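Local coordinates for binding domain (Hc) of Paraclostridial Mosquitocidal Protein 1 (Paraclostridium bifermentans, PDB 6HOX) that probably targets host nerve cells as the receptor-binding part of a botulinum-like neurotoxin that acts on Anopheles mosquitoes, at residues Leu65-Asn70 and Glu210-Lys215; Ile95-Leu100 and Lys215-Arg220; Ile125-Gly130 and Lys159-Asn164; Leu249-Gly254 and Phe437-Glu442. One frame throughout, in Å; residues are numbered along the deposited sequence.

Overall arrangement
Interactions 1, 2 and 3 lie in the N-terminal, concanavalin-like half of the binding domain, and interaction 4 in the C-terminal trefoil half. Interactions 1 and 2, with centres 10 Å apart, share Lys-215 and the antiparallel sheet in which strand 218-227 runs between strands 61-66 and 89-96. Interaction 3, its centre 9 Å from that of interaction 2, is nested along the chain inside the loops closed by both, whereas interaction 4 opens after all of them have closed. The halves meet where Arg-96 and Arg-220 of interaction 2 and Asn-164 of interaction 3 approach Trp-253 and Asp-441 of interaction 4, so charge, hydrogen bonding and aromatic packing all occur at this junction.

Interaction 1. Residues Leu65-Asn70 and Glu210-Lys215; sequences LNSNEN and EGNRNK
Ser-67, in the loop that follows strand 61-66, comes beside Lys-215 with their CA atoms 5.0 Å apart, and its backbone folds into an inverse gamma turn, with no direct backbone hydrogen bond between 65-70 and 210-215. Water 1 bridges the two backbones instead, accepting from Ser-67 N and donating to Lys-215 O. The serine side chain points at the other loop: OG stands beside its own backbone N (chi1 -70°) and receives a hydrogen bond from Asn-212 ND2 at 2.8 Å, lying almost in the plane of that amide. ND2 also donates to Asn-214 O, 2.9 Å away and above the carbonyl plane, so this one nitrogen ties the 210-215 loop to itself as well as to Ser-67. Ser-67 OG has a further partner in Gln-217 O. Next to the hydroxyl, Ser-67 CB rests against Lys-215 O at 3.3 Å and near CD of the bent lysine chain, whose NZ turns back to donate to Asn-212 O at 2.8 Å, nearly in line with the C=O bond. Nearer the surface Glu-69 OE2 and Glu-210 OE1 stand 4.4 Å apart; Lys-208 forms salt bridges with both and probably offsets their repulsion. These are loop-to-loop contacts at the end of a beta-sandwich, joining the connections beside neighbouring strands 61-66 and 218-227 of the concanavalin-like domain.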
loop_
_atom_site.group_PDB
_atom_site.type_symbol
_atom_site.label_atom_id
_atom_site.label_comp_id
_atom_site.label_asym_id
_atom_site.label_seq_id
_atom_site.Cartn_x
_atom_site.Cartn_y
_atom_site.Cartn_z
ATOM N N LEU A 65 5.504 15.287 -3.269
ATOM C CA LEU A 65 4.973 16.642 -3.358
ATOM C C LEU A 65 4.515 17.105 -1.972
ATOM O O LEU A 65 3.716 16.439 -1.342
ATOM C CB LEU A 65 3.781 16.635 -4.313
ATOM C CG LEU A 65 4.093 16.303 -5.772
ATOM C CD1 LEU A 65 2.814 16.324 -6.608
ATOM C CD2 LEU A 65 5.094 17.286 -6.353
ATOM N N ASN A 66 5.001 18.274 -1.552
ATOM C CA ASN A 66 4.726 18.910 -0.271
ATOM C C ASN A 66 3.774 20.085 -0.500
ATOM O O ASN A 66 3.520 20.464 -1.629
ATOM C CB ASN A 66 6.024 19.374 0.406
ATOM C CG ASN A 66 6.913 18.204 0.771
ATOM O OD1 ASN A 66 6.420 17.163 1.211
ATOM N ND2 ASN A 66 8.216 18.351 0.584
ATOM N N SER A 67 3.282 20.675 0.594
ATOM C CA SER A 67 2.295 21.754 0.530
ATOM C C SER A 67 2.986 23.125 0.501
ATOM O O SER A 67 2.720 23.974 1.345
ATOM C CB SER A 67 1.325 21.652 1.668
ATOM O OG SER A 67 0.472 20.533 1.490
ATOM N N ASN A 68 3.904 23.317 -0.446
ATOM C CA ASN A 68 4.505 24.650 -0.673
ATOM C C ASN A 68 4.586 24.911 -2.177
ATOM O O ASN A 68 4.495 23.968 -2.983
ATOM C CB ASN A 68 5.880 24.797 -0.025
ATOM C CG ASN A 68 6.885 23.847 -0.627
ATOM O OD1 ASN A 68 7.395 24.098 -1.719
ATOM N ND2 ASN A 68 7.139 22.745 0.063
ATOM N N GLU A 69 4.767 26.194 -2.515
ATOM C CA GLU A 69 4.613 26.722 -3.871
ATOM C C GLU A 69 5.728 26.210 -4.785
ATOM O O GLU A 69 5.527 26.083 -5.962
ATOM C CB GLU A 69 4.602 28.253 -3.852
ATOM C CG GLU A 69 3.328 28.814 -3.276
ATOM C CD GLU A 69 2.109 28.388 -4.075
ATOM O OE1 GLU A 69 2.018 28.777 -5.254
ATOM O OE2 GLU A 69 1.292 27.618 -3.534
ATOM N N ASN A 70 6.869 25.847 -4.215
ATOM C CA ASN A 70 7.984 25.365 -5.002
ATOM C C ASN A 70 7.880 23.865 -5.296
ATOM O O ASN A 70 8.735 23.326 -5.985
ATOM C CB ASN A 70 9.302 25.694 -4.310
ATOM C CG ASN A 70 9.770 27.065 -4.725
ATOM O OD1 ASN A 70 9.652 27.420 -5.899
ATOM N ND2 ASN A 70 10.260 27.841 -3.775
ATOM N N GLU A 210 -2.945 21.814 -4.498
ATOM C CA GLU A 210 -3.494 23.162 -4.635
ATOM C C GLU A 210 -4.876 23.211 -3.995
ATOM O O GLU A 210 -5.771 22.539 -4.465
ATOM C CB GLU A 210 -3.566 23.556 -6.112
ATOM C CG GLU A 210 -3.849 25.030 -6.338
ATOM C CD GLU A 210 -2.758 25.931 -5.783
ATOM O OE1 GLU A 210 -1.611 25.857 -6.271
ATOM O OE2 GLU A 210 -3.042 26.649 -4.823
ATOM N N GLY A 211 -5.037 24.050 -2.963
ATOM C CA GLY A 211 -6.348 24.315 -2.355
ATOM C C GLY A 211 -6.474 23.769 -0.939
ATOM O O GLY A 211 -7.440 24.074 -0.252
ATOM N N ASN A 212 -5.484 22.989 -0.497
ATOM C CA ASN A 212 -5.493 22.356 0.821
ATOM C C ASN A 212 -5.027 23.368 1.887
ATOM O O ASN A 212 -3.984 23.994 1.734
ATOM C CB ASN A 212 -4.638 21.086 0.826
ATOM C CG ASN A 212 -3.203 21.326 0.420
ATOM O OD1 ASN A 212 -2.938 21.863 -0.658
ATOM N ND2 ASN A 212 -2.275 20.944 1.285
ATOM N N ARG A 213 -5.815 23.538 2.958
ATOM C CA ARG A 213 -5.406 24.401 4.078
ATOM C C ARG A 213 -4.481 23.627 5.027
ATOM O O ARG A 213 -3.683 24.242 5.745
ATOM C CB ARG A 213 -6.628 24.963 4.802
ATOM C CG ARG A 213 -7.322 26.086 4.044
ATOM C CD ARG A 213 -8.630 26.459 4.709
ATOM N NE ARG A 213 -9.616 26.935 3.749
ATOM C CZ ARG A 213 -10.223 26.164 2.851
ATOM N NH1 ARG A 213 -9.906 24.882 2.758
ATOM N NH2 ARG A 213 -11.127 26.680 2.039
ATOM N N ASN A 214 -4.568 22.291 5.013
ATOM C CA ASN A 214 -3.648 21.429 5.794
ATOM C C ASN A 214 -2.294 21.373 5.084
ATOM O O ASN A 214 -2.103 20.563 4.176
ATOM C CB ASN A 214 -4.192 20.007 5.999
ATOM C CG ASN A 214 -3.183 19.089 6.658
ATOM O OD1 ASN A 214 -2.174 19.554 7.172
ATOM N ND2 ASN A 214 -3.415 17.784 6.616
ATOM N N LYS A 215 -1.345 22.191 5.544
ATOM C CA LYS A 215 -0.066 22.364 4.874
ATOM C C LYS A 215 0.949 21.317 5.329
ATOM O O LYS A 215 2.086 21.342 4.896
ATOM C CB LYS A 215 0.471 23.773 5.133
ATOM C CG LYS A 215 -0.423 24.896 4.616
ATOM C CD LYS A 215 -0.817 24.788 3.166
ATOM C CE LYS A 215 -1.317 26.099 2.593
ATOM N NZ LYS A 215 -1.961 25.897 1.276
HETATM O O HOH W 1 3.739 19.640 3.101
HETATM O O HOH W 2 -1.478 27.562 -3.038
#

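Interaction 2. Residues Ile95-Leu100 and Lys215-Arg220; sequences IRVPRL and KNQFIR
Arg-96 and Arg-220 face each other as an antiparallel hydrogen-bonded pair: Arg-96 N donates to Arg-220 O at 2.9 Å and Arg-220 N to Arg-96 O at 3.1 Å and 178°. Their side chains leave from the same face of the sheet and run side by side, with the guanidinium groups stacked 3.9 Å between centres and their planes 8° apart. Phe-218 CE2 lies 3.4 Å above the opposite face of Arg-220, which is thus sandwiched between Arg-96 and the phenylalanine. No hydrogen bond joins the two guanidinium groups, all of whose nitrogens are donors; outside acceptors probably make the stack tolerable, since Arg-96 NE donates to Asn-164 O and Arg-220 NH2 makes a salt bridge with Asp-441. Water 3 accepts from Arg-220 NE at 2.7 Å and donates to Arg-96 O, which thereby serves two donors. The pair joins strands 89-96 and 218-227 in the antiparallel sheet of the lectin-like jelly roll. Pro-98 CG lies over one face of the Phe-218 ring, a CH-pi contact 4.0 Å from the centroid. Gln-217, its chain bent at chi2 (60°), brings OE1 back to accept from Phe-218 N, and its NE2 donates to Tyr-112 OH and to water 4, also within hydrogen-bonding distance of Pro-98 O. On the face opposite the arginines, Ile-219 splits its branches, CG2 against Ile-95 CG1 and CD1 against Val-97 CG2, both at 3.7 Å.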
loop_
_atom_site.group_PDB
_atom_site.type_symbol
_atom_site.label_atom_id
_atom_site.label_comp_id
_atom_site.label_asym_id
_atom_site.label_seq_id
_atom_site.Cartn_x
_atom_site.Cartn_y
_atom_site.Cartn_z
ATOM N N ILE A 95 -0.066 5.971 -5.948
ATOM C CA ILE A 95 -0.212 7.061 -5.018
ATOM C C ILE A 95 -0.124 6.527 -3.588
ATOM O O ILE A 95 -0.624 5.439 -3.270
ATOM C CB ILE A 95 -1.522 7.836 -5.263
ATOM C CG1 ILE A 95 -1.437 9.239 -4.654
ATOM C CG2 ILE A 95 -2.738 7.069 -4.771
ATOM C CD1 ILE A 95 -2.650 10.111 -4.948
ATOM N N ARG A 96 0.536 7.304 -2.732
ATOM C CA ARG A 96 0.537 7.066 -1.314
ATOM C C ARG A 96 0.154 8.375 -0.627
ATOM O O ARG A 96 0.921 9.341 -0.663
ATOM C CB ARG A 96 1.903 6.553 -0.853
ATOM C CG ARG A 96 1.916 5.989 0.561
ATOM C CD ARG A 96 3.293 5.511 0.958
ATOM N NE ARG A 96 3.374 5.062 2.343
ATOM C CZ ARG A 96 4.503 4.708 2.951
ATOM N NH1 ARG A 96 5.666 4.907 2.359
ATOM N NH2 ARG A 96 4.475 4.177 4.161
ATOM N N VAL A 97 -1.055 8.388 -0.070
ATOM C CA VAL A 97 -1.634 9.502 0.631
ATOM C C VAL A 97 -1.601 9.235 2.125
ATOM O O VAL A 97 -2.046 8.170 2.554
ATOM C CB VAL A 97 -3.083 9.725 0.178
ATOM C CG1 VAL A 97 -3.731 10.890 0.909
ATOM C CG2 VAL A 97 -3.174 9.882 -1.337
ATOM N N PRO A 98 -1.147 10.198 2.968
ATOM C CA PRO A 98 -1.051 9.971 4.412
ATOM C C PRO A 98 -2.392 9.534 5.017
ATOM O O PRO A 98 -3.450 9.922 4.533
ATOM C CB PRO A 98 -0.596 11.331 4.964
ATOM C CG PRO A 98 0.183 11.912 3.805
ATOM C CD PRO A 98 -0.651 11.533 2.595
ATOM N N ARG A 99 -2.314 8.725 6.068
ATOM C CA ARG A 99 -3.477 8.256 6.775
ATOM C C ARG A 99 -4.231 9.443 7.368
ATOM O O ARG A 99 -3.661 10.310 8.025
ATOM C CB ARG A 99 -3.140 7.306 7.924
ATOM C CG ARG A 99 -4.351 6.505 8.375
ATOM C CD ARG A 99 -4.354 6.291 9.865
ATOM N NE ARG A 99 -4.536 7.547 10.567
ATOM C CZ ARG A 99 -3.695 8.021 11.467
ATOM N NH1 ARG A 99 -2.669 7.289 11.856
ATOM N NH2 ARG A 99 -3.882 9.226 11.973
ATOM N N LEU A 100 -5.532 9.423 7.120
ATOM C CA LEU A 100 -6.465 10.394 7.614
ATOM C C LEU A 100 -6.159 10.785 9.062
ATOM O O LEU A 100 -6.144 9.934 9.960
ATOM C CB LEU A 100 -7.853 9.765 7.549
ATOM C CG LEU A 100 -8.988 10.748 7.801
ATOM C CD1 LEU A 100 -9.008 11.815 6.711
ATOM C CD2 LEU A 100 -10.316 10.009 7.910
ATOM N N LYS A 215 -1.345 22.191 5.544
ATOM C CA LYS A 215 -0.066 22.364 4.874
ATOM C C LYS A 215 0.949 21.317 5.329
ATOM O O LYS A 215 2.086 21.342 4.896
ATOM C CB LYS A 215 0.471 23.773 5.133
ATOM C CG LYS A 215 -0.423 24.896 4.616
ATOM C CD LYS A 215 -0.817 24.788 3.166
ATOM C CE LYS A 215 -1.317 26.099 2.593
ATOM N NZ LYS A 215 -1.961 25.897 1.276
ATOM N N ASN A 216 0.549 20.424 6.231
ATOM C CA ASN A 216 1.351 19.267 6.563
ATOM C C ASN A 216 1.126 18.160 5.521
ATOM O O ASN A 216 1.865 17.207 5.490
ATOM C CB ASN A 216 1.060 18.805 7.988
ATOM C CG ASN A 216 1.456 19.850 9.011
ATOM O OD1 ASN A 216 2.601 20.295 9.032
ATOM N ND2 ASN A 216 0.518 20.278 9.833
ATOM N N GLN A 217 0.106 18.299 4.663
ATOM C CA GLN A 217 -0.183 17.279 3.659
ATOM C C GLN A 217 0.986 17.164 2.678
ATOM O O GLN A 217 1.633 18.163 2.297
ATOM C CB GLN A 217 -1.477 17.589 2.908
ATOM C CG GLN A 217 -1.962 16.475 1.991
ATOM C CD GLN A 217 -2.250 15.169 2.693
ATOM O OE1 GLN A 217 -1.388 14.594 3.363
ATOM N NE2 GLN A 217 -3.440 14.641 2.472
ATOM N N PHE A 218 1.261 15.918 2.291
ATOM C CA PHE A 218 2.256 15.589 1.295
ATOM C C PHE A 218 1.816 14.297 0.612
ATOM O O PHE A 218 1.156 13.449 1.215
ATOM C CB PHE A 218 3.648 15.466 1.925
ATOM C CG PHE A 218 3.842 14.273 2.843
ATOM C CD1 PHE A 218 3.410 14.303 4.159
ATOM C CD2 PHE A 218 4.453 13.113 2.386
ATOM C CE1 PHE A 218 3.591 13.206 4.994
ATOM C CE2 PHE A 218 4.657 12.024 3.223
ATOM C CZ PHE A 218 4.210 12.069 4.526
ATOM N N ILE A 219 2.186 14.144 -0.654
ATOM C CA ILE A 219 1.773 12.980 -1.411
ATOM C C ILE A 219 3.009 12.371 -2.056
ATOM O O ILE A 219 3.897 13.089 -2.480
ATOM C CB ILE A 219 0.726 13.374 -2.470
ATOM C CG1 ILE A 219 -0.495 14.053 -1.845
ATOM C CG2 ILE A 219 0.341 12.180 -3.322
ATOM C CD1 ILE A 219 -1.352 13.143 -1.020
ATOM N N ARG A 220 3.039 11.044 -2.141
ATOM C CA ARG A 220 4.048 10.353 -2.916
ATOM C C ARG A 220 3.360 9.753 -4.141
ATOM O O ARG A 220 2.269 9.162 -4.038
ATOM C CB ARG A 220 4.800 9.365 -2.017
ATOM C CG ARG A 220 5.696 10.079 -1.017
ATOM C CD ARG A 220 6.104 9.249 0.179
ATOM N NE ARG A 220 5.025 9.070 1.123
ATOM C CZ ARG A 220 5.155 8.479 2.308
ATOM N NH1 ARG A 220 6.345 8.041 2.697
ATOM N NH2 ARG A 220 4.101 8.347 3.100
HETATM O O HOH W 3 2.621 10.339 1.313
HETATM O O HOH W 4 -4.578 12.404 4.309
#

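Interaction 3. Residues Ile125-Gly130 and Lys159-Asn164; sequences ISLKDG and KYISSN
Gly-130 O lies over a face of the Tyr-160 ring, 3.7 Å above its plane and offset toward the rim, at the point where a tight beta hairpin meets a long loop. The hairpin joins strands 122-128 and 131-137 of the concanavalin-like beta-sandwich, with Asp-129 and Gly-130 at its bend; the loop leads from helix 152-155 to strand 167-174. Glycine at the bend has a positive phi of 70° and a bare CA that faces the loop, and the phenol oxygen Tyr-160 OH sits 3.6 Å from it. The tyrosine ring reaches this place because its CG is anti to the backbone N (chi1 -172°), which sets the ring face against the hairpin carbonyl. Gly-130 O has two partners, a weak hydrogen bond from Ser-162 N at 3.3 Å and water 5, which lies unusually close to it and accepts from Ile-161 N at 2.8 Å. The same water lies over the same ring face as the carbonyl. On the sandwich side, Leu-127 CD2 touches Ile-161 CG2, extending the apolar packing that Leu-127 also makes with Ile-219. Ser-162 is the centre of an inverse gamma turn, and Ser-163 OG donates to Tyr-160 O across it. Against the glycine, Ser-162 OG packs 3.1 Å from Gly-130 CA.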
loop_
_atom_site.group_PDB
_atom_site.type_symbol
_atom_site.label_atom_id
_atom_site.label_comp_id
_atom_site.label_asym_id
_atom_site.label_seq_id
_atom_site.Cartn_x
_atom_site.Cartn_y
_atom_site.Cartn_z
ATOM N N ILE A 125 -7.460 15.545 -11.175
ATOM C CA ILE A 125 -7.442 14.537 -10.121
ATOM C C ILE A 125 -7.274 15.300 -8.806
ATOM O O ILE A 125 -6.309 16.073 -8.663
ATOM C CB ILE A 125 -6.306 13.525 -10.344
ATOM C CG1 ILE A 125 -6.511 12.700 -11.611
ATOM C CG2 ILE A 125 -6.137 12.623 -9.137
ATOM C CD1 ILE A 125 -5.241 12.067 -12.166
ATOM N N SER A 126 -8.238 15.103 -7.892
ATOM C CA SER A 126 -8.329 15.792 -6.619
ATOM C C SER A 126 -8.481 14.796 -5.469
ATOM O O SER A 126 -8.791 13.630 -5.668
ATOM C CB SER A 126 -9.467 16.781 -6.615
ATOM O OG SER A 126 -9.264 17.734 -7.640
ATOM N N LEU A 127 -8.289 15.316 -4.257
ATOM C CA LEU A 127 -8.577 14.622 -3.037
ATOM C C LEU A 127 -9.708 15.347 -2.318
ATOM O O LEU A 127 -9.794 16.577 -2.375
ATOM C CB LEU A 127 -7.311 14.585 -2.177
ATOM C CG LEU A 127 -6.141 13.803 -2.774
ATOM C CD1 LEU A 127 -4.883 13.968 -1.922
ATOM C CD2 LEU A 127 -6.498 12.333 -2.919
ATOM N N LYS A 128 -10.550 14.557 -1.646
ATOM C CA LYS A 128 -11.674 15.049 -0.877
ATOM C C LYS A 128 -12.062 14.037 0.211
ATOM O O LYS A 128 -12.406 12.899 -0.096
ATOM C CB LYS A 128 -12.873 15.258 -1.803
ATOM C CG LYS A 128 -14.100 15.841 -1.116
ATOM C CD LYS A 128 -15.305 15.933 -2.008
ATOM C CE LYS A 128 -16.378 16.820 -1.424
ATOM N NZ LYS A 128 -17.567 16.873 -2.305
ATOM N N ASP A 129 -12.007 14.454 1.478
ATOM C CA ASP A 129 -12.516 13.628 2.593
ATOM C C ASP A 129 -11.963 12.205 2.492
ATOM O O ASP A 129 -12.723 11.233 2.466
ATOM C CB ASP A 129 -14.043 13.567 2.581
ATOM C CG ASP A 129 -14.673 14.935 2.703
ATOM O OD1 ASP A 129 -14.069 15.790 3.385
ATOM O OD2 ASP A 129 -15.758 15.130 2.106
ATOM N N GLY A 130 -10.639 12.109 2.358
ATOM C CA GLY A 130 -9.929 10.834 2.330
ATOM C C GLY A 130 -10.159 10.000 1.076
ATOM O O GLY A 130 -9.740 8.836 1.031
ATOM N N LYS A 159 -8.461 -0.742 0.040
ATOM C CA LYS A 159 -8.746 0.276 -1.001
ATOM C C LYS A 159 -8.779 1.737 -0.525
ATOM O O LYS A 159 -8.539 2.597 -1.351
ATOM C CB LYS A 159 -10.036 -0.086 -1.738
ATOM C CG LYS A 159 -9.789 -1.056 -2.879
ATOM C CD LYS A 159 -10.986 -1.375 -3.707
ATOM C CE LYS A 159 -10.632 -2.314 -4.843
ATOM N NZ LYS A 159 -10.299 -3.662 -4.340
ATOM N N TYR A 160 -9.062 2.032 0.748
ATOM C CA TYR A 160 -9.233 3.427 1.191
ATOM C C TYR A 160 -7.967 4.236 0.855
ATOM O O TYR A 160 -6.848 3.764 1.066
ATOM C CB TYR A 160 -9.555 3.438 2.687
ATOM C CG TYR A 160 -9.931 4.780 3.245
ATOM C CD1 TYR A 160 -11.238 5.229 3.190
ATOM C CD2 TYR A 160 -8.980 5.605 3.816
ATOM C CE1 TYR A 160 -11.593 6.461 3.707
ATOM C CE2 TYR A 160 -9.318 6.837 4.344
ATOM C CZ TYR A 160 -10.630 7.268 4.282
ATOM O OH TYR A 160 -10.954 8.485 4.791
ATOM N N ILE A 161 -8.149 5.461 0.345
ATOM C CA ILE A 161 -7.031 6.262 -0.218
ATOM C C ILE A 161 -6.157 6.862 0.897
ATOM O O ILE A 161 -4.928 6.716 0.860
ATOM C CB ILE A 161 -7.559 7.347 -1.179
ATOM C CG1 ILE A 161 -8.315 6.749 -2.366
ATOM C CG2 ILE A 161 -6.445 8.286 -1.636
ATOM C CD1 ILE A 161 -7.539 5.731 -3.170
ATOM N N SER A 162 -6.771 7.578 1.849
ATOM C CA SER A 162 -6.039 8.245 2.907
ATOM C C SER A 162 -5.718 7.251 4.030
ATOM O O SER A 162 -6.262 7.344 5.131
ATOM C CB SER A 162 -6.795 9.453 3.408
ATOM O OG SER A 162 -6.898 10.404 2.363
ATOM N N SER A 163 -4.815 6.317 3.711
ATOM C CA SER A 163 -4.485 5.146 4.515
ATOM C C SER A 163 -2.974 5.041 4.772
ATOM O O SER A 163 -2.543 4.206 5.599
ATOM C CB SER A 163 -4.933 3.923 3.785
ATOM O OG SER A 163 -4.238 3.816 2.558
ATOM N N ASN A 164 -2.185 5.806 4.004
ATOM C CA ASN A 164 -0.722 5.729 3.938
ATOM C C ASN A 164 -0.232 4.432 3.282
ATOM O O ASN A 164 0.979 4.134 3.338
ATOM C CB ASN A 164 -0.048 5.868 5.300
ATOM C CG ASN A 164 1.354 6.424 5.193
ATOM O OD1 ASN A 164 1.615 7.278 4.351
ATOM N ND2 ASN A 164 2.260 5.945 6.035
HETATM O O HOH W 5 -10.688 6.667 0.093
#

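Interaction 4. Residues Leu249-Gly254 and Phe437-Glu442; sequences LRDFWG and FVSEDE
A type I beta turn, Asp-251 to Gly-254, docks against the last strand of the trefoil subdomain, 435-438, and the chain just beyond it. Phe-252 N donates to Phe-437 O at 3.0 Å and 164°, while water 6 links Arg-250 O to Phe-437 N one step back. Inside the turn, Gly-254 N donates to Asp-251 O at 2.9 Å, and Asp-251 OD1 accepts weak bonds from Trp-253 N and Gly-254 N and also binds Glu-255 N. Val-438 spreads its two methyls between the aromatic residues: CG2 lies alongside Phe-252 CB at 3.6 Å, and CG1 meets Trp-253 CZ2 at the same distance, the tryptophan and valine crossing at about a right angle. The turn lies at the seam between the beta-trefoil and the concanavalin-like half, where the indole also makes a cation-pi contact with Arg-96. In Trp-253, chi1 -52° with chi2 125° turns NE1 to Ser-439 O, which lies 2.8 Å away and almost in the ring plane. Ser-439 N, buried here, has no partner in the model. Asp-441 CB approaches Trp-253 NE1 at 4.1 Å, and its carboxylate atom OD2 reaches across the seam to Asn-164 ND2.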
loop_
_atom_site.group_PDB
_atom_site.type_symbol
_atom_site.label_atom_id
_atom_site.label_comp_id
_atom_site.label_asym_id
_atom_site.label_seq_id
_atom_site.Cartn_x
_atom_site.Cartn_y
_atom_site.Cartn_z
ATOM N N LEU A 249 8.785 -10.072 -1.160
ATOM C CA LEU A 249 7.641 -9.866 -0.295
ATOM C C LEU A 249 7.498 -8.362 -0.033
ATOM O O LEU A 249 8.340 -7.557 -0.413
ATOM C CB LEU A 249 7.836 -10.668 1.001
ATOM C CG LEU A 249 7.784 -12.187 0.830
ATOM C CD1 LEU A 249 8.076 -12.886 2.149
ATOM C CD2 LEU A 249 6.437 -12.616 0.285
ATOM N N ARG A 250 6.424 -7.997 0.645
ATOM C CA ARG A 250 6.044 -6.623 0.853
ATOM C C ARG A 250 5.788 -6.356 2.332
ATOM O O ARG A 250 5.381 -7.247 3.090
ATOM C CB ARG A 250 4.763 -6.327 0.062
ATOM C CG ARG A 250 4.924 -6.494 -1.437
ATOM C CD ARG A 250 5.450 -5.231 -2.059
ATOM N NE ARG A 250 5.748 -5.441 -3.463
ATOM C CZ ARG A 250 6.447 -4.596 -4.193
ATOM N NH1 ARG A 250 6.702 -3.390 -3.722
ATOM N NH2 ARG A 250 6.894 -4.964 -5.379
ATOM N N ASP A 251 6.022 -5.106 2.722
ATOM C CA ASP A 251 5.576 -4.616 4.000
ATOM C C ASP A 251 4.135 -4.103 3.884
ATOM O O ASP A 251 3.533 -4.097 2.818
ATOM C CB ASP A 251 6.546 -3.585 4.588
ATOM C CG ASP A 251 6.606 -2.236 3.896
ATOM O OD1 ASP A 251 5.639 -1.881 3.179
ATOM O OD2 ASP A 251 7.624 -1.538 4.100
ATOM N N PHE A 252 3.592 -3.723 5.040
ATOM C CA PHE A 252 2.229 -3.302 5.241
ATOM C C PHE A 252 1.851 -2.141 4.302
ATOM O O PHE A 252 0.670 -2.040 3.889
ATOM C CB PHE A 252 2.080 -2.887 6.706
ATOM C CG PHE A 252 0.693 -2.447 7.087
ATOM C CD1 PHE A 252 -0.268 -3.386 7.445
ATOM C CD2 PHE A 252 0.345 -1.112 7.051
ATOM C CE1 PHE A 252 -1.546 -2.989 7.788
ATOM C CE2 PHE A 252 -0.937 -0.714 7.389
ATOM C CZ PHE A 252 -1.872 -1.647 7.772
ATOM N N TRP A 253 2.829 -1.270 4.003
ATOM C CA TRP A 253 2.628 -0.092 3.190
ATOM C C TRP A 253 2.650 -0.420 1.692
ATOM O O TRP A 253 2.247 0.439 0.887
ATOM C CB TRP A 253 3.684 0.971 3.495
ATOM C CG TRP A 253 3.864 1.336 4.937
ATOM C CD1 TRP A 253 5.042 1.295 5.627
ATOM C CD2 TRP A 253 2.872 1.839 5.853
ATOM N NE1 TRP A 253 4.859 1.747 6.903
ATOM C CE2 TRP A 253 3.541 2.094 7.075
ATOM C CE3 TRP A 253 1.507 2.135 5.757
ATOM C CZ2 TRP A 253 2.879 2.579 8.205
ATOM C CZ3 TRP A 253 0.848 2.606 6.881
ATOM C CH2 TRP A 253 1.530 2.831 8.082
ATOM N N GLY A 254 3.184 -1.598 1.317
ATOM C CA GLY A 254 3.329 -2.005 -0.087
ATOM C C GLY A 254 4.736 -1.815 -0.654
ATOM O O GLY A 254 4.928 -1.946 -1.885
ATOM N N PHE A 437 4.319 -6.845 8.316
ATOM C CA PHE A 437 5.412 -6.140 8.946
ATOM C C PHE A 437 5.278 -4.639 8.645
ATOM O O PHE A 437 5.189 -4.251 7.486
ATOM C CB PHE A 437 6.735 -6.730 8.460
ATOM C CG PHE A 437 6.948 -8.157 8.874
ATOM C CD1 PHE A 437 7.443 -8.463 10.130
ATOM C CD2 PHE A 437 6.596 -9.203 8.026
ATOM C CE1 PHE A 437 7.608 -9.790 10.516
ATOM C CE2 PHE A 437 6.779 -10.525 8.407
ATOM C CZ PHE A 437 7.301 -10.816 9.646
ATOM N N VAL A 438 5.279 -3.812 9.704
ATOM C CA VAL A 438 5.077 -2.361 9.630
ATOM C C VAL A 438 6.311 -1.646 10.189
ATOM O O VAL A 438 6.744 -1.955 11.287
ATOM C CB VAL A 438 3.850 -1.897 10.446
ATOM C CG1 VAL A 438 3.505 -0.443 10.138
ATOM C CG2 VAL A 438 2.632 -2.768 10.241
ATOM N N SER A 439 6.758 -0.612 9.477
ATOM C CA SER A 439 7.793 0.330 9.880
ATOM C C SER A 439 7.132 1.701 10.059
ATOM O O SER A 439 6.138 2.004 9.379
ATOM C CB SER A 439 8.886 0.393 8.835
ATOM O OG SER A 439 8.316 0.503 7.520
ATOM N N GLU A 440 7.654 2.509 10.991
ATOM C CA GLU A 440 7.178 3.869 11.211
ATOM C C GLU A 440 7.380 4.689 9.928
ATOM O O GLU A 440 8.402 4.579 9.268
ATOM C CB GLU A 440 7.922 4.471 12.405
ATOM C CG GLU A 440 7.431 5.846 12.810
ATOM C CD GLU A 440 7.592 6.189 14.287
ATOM O OE1 GLU A 440 8.170 5.354 15.039
ATOM O OE2 GLU A 440 7.128 7.291 14.688
ATOM N N ASP A 441 6.386 5.507 9.586
ATOM C CA ASP A 441 6.416 6.374 8.416
ATOM C C ASP A 441 5.727 7.693 8.781
ATOM O O ASP A 441 4.731 7.730 9.486
ATOM C CB ASP A 441 5.726 5.716 7.204
ATOM C CG ASP A 441 5.720 6.575 5.948
ATOM O OD1 ASP A 441 6.768 6.651 5.296
ATOM O OD2 ASP A 441 4.674 7.178 5.641
ATOM N N GLU A 442 6.260 8.783 8.254
ATOM C CA GLU A 442 5.750 10.130 8.492
ATOM C C GLU A 442 4.266 10.226 8.120
ATOM O O GLU A 442 3.525 11.043 8.671
ATOM C CB GLU A 442 6.610 11.099 7.675
ATOM C CG GLU A 442 6.237 12.549 7.864
ATOM C CD GLU A 442 7.014 13.512 6.985
ATOM O OE1 GLU A 442 8.045 13.101 6.396
ATOM O OE2 GLU A 442 6.570 14.661 6.876
HETATM O O HOH W 6 3.717 -7.170 5.487
#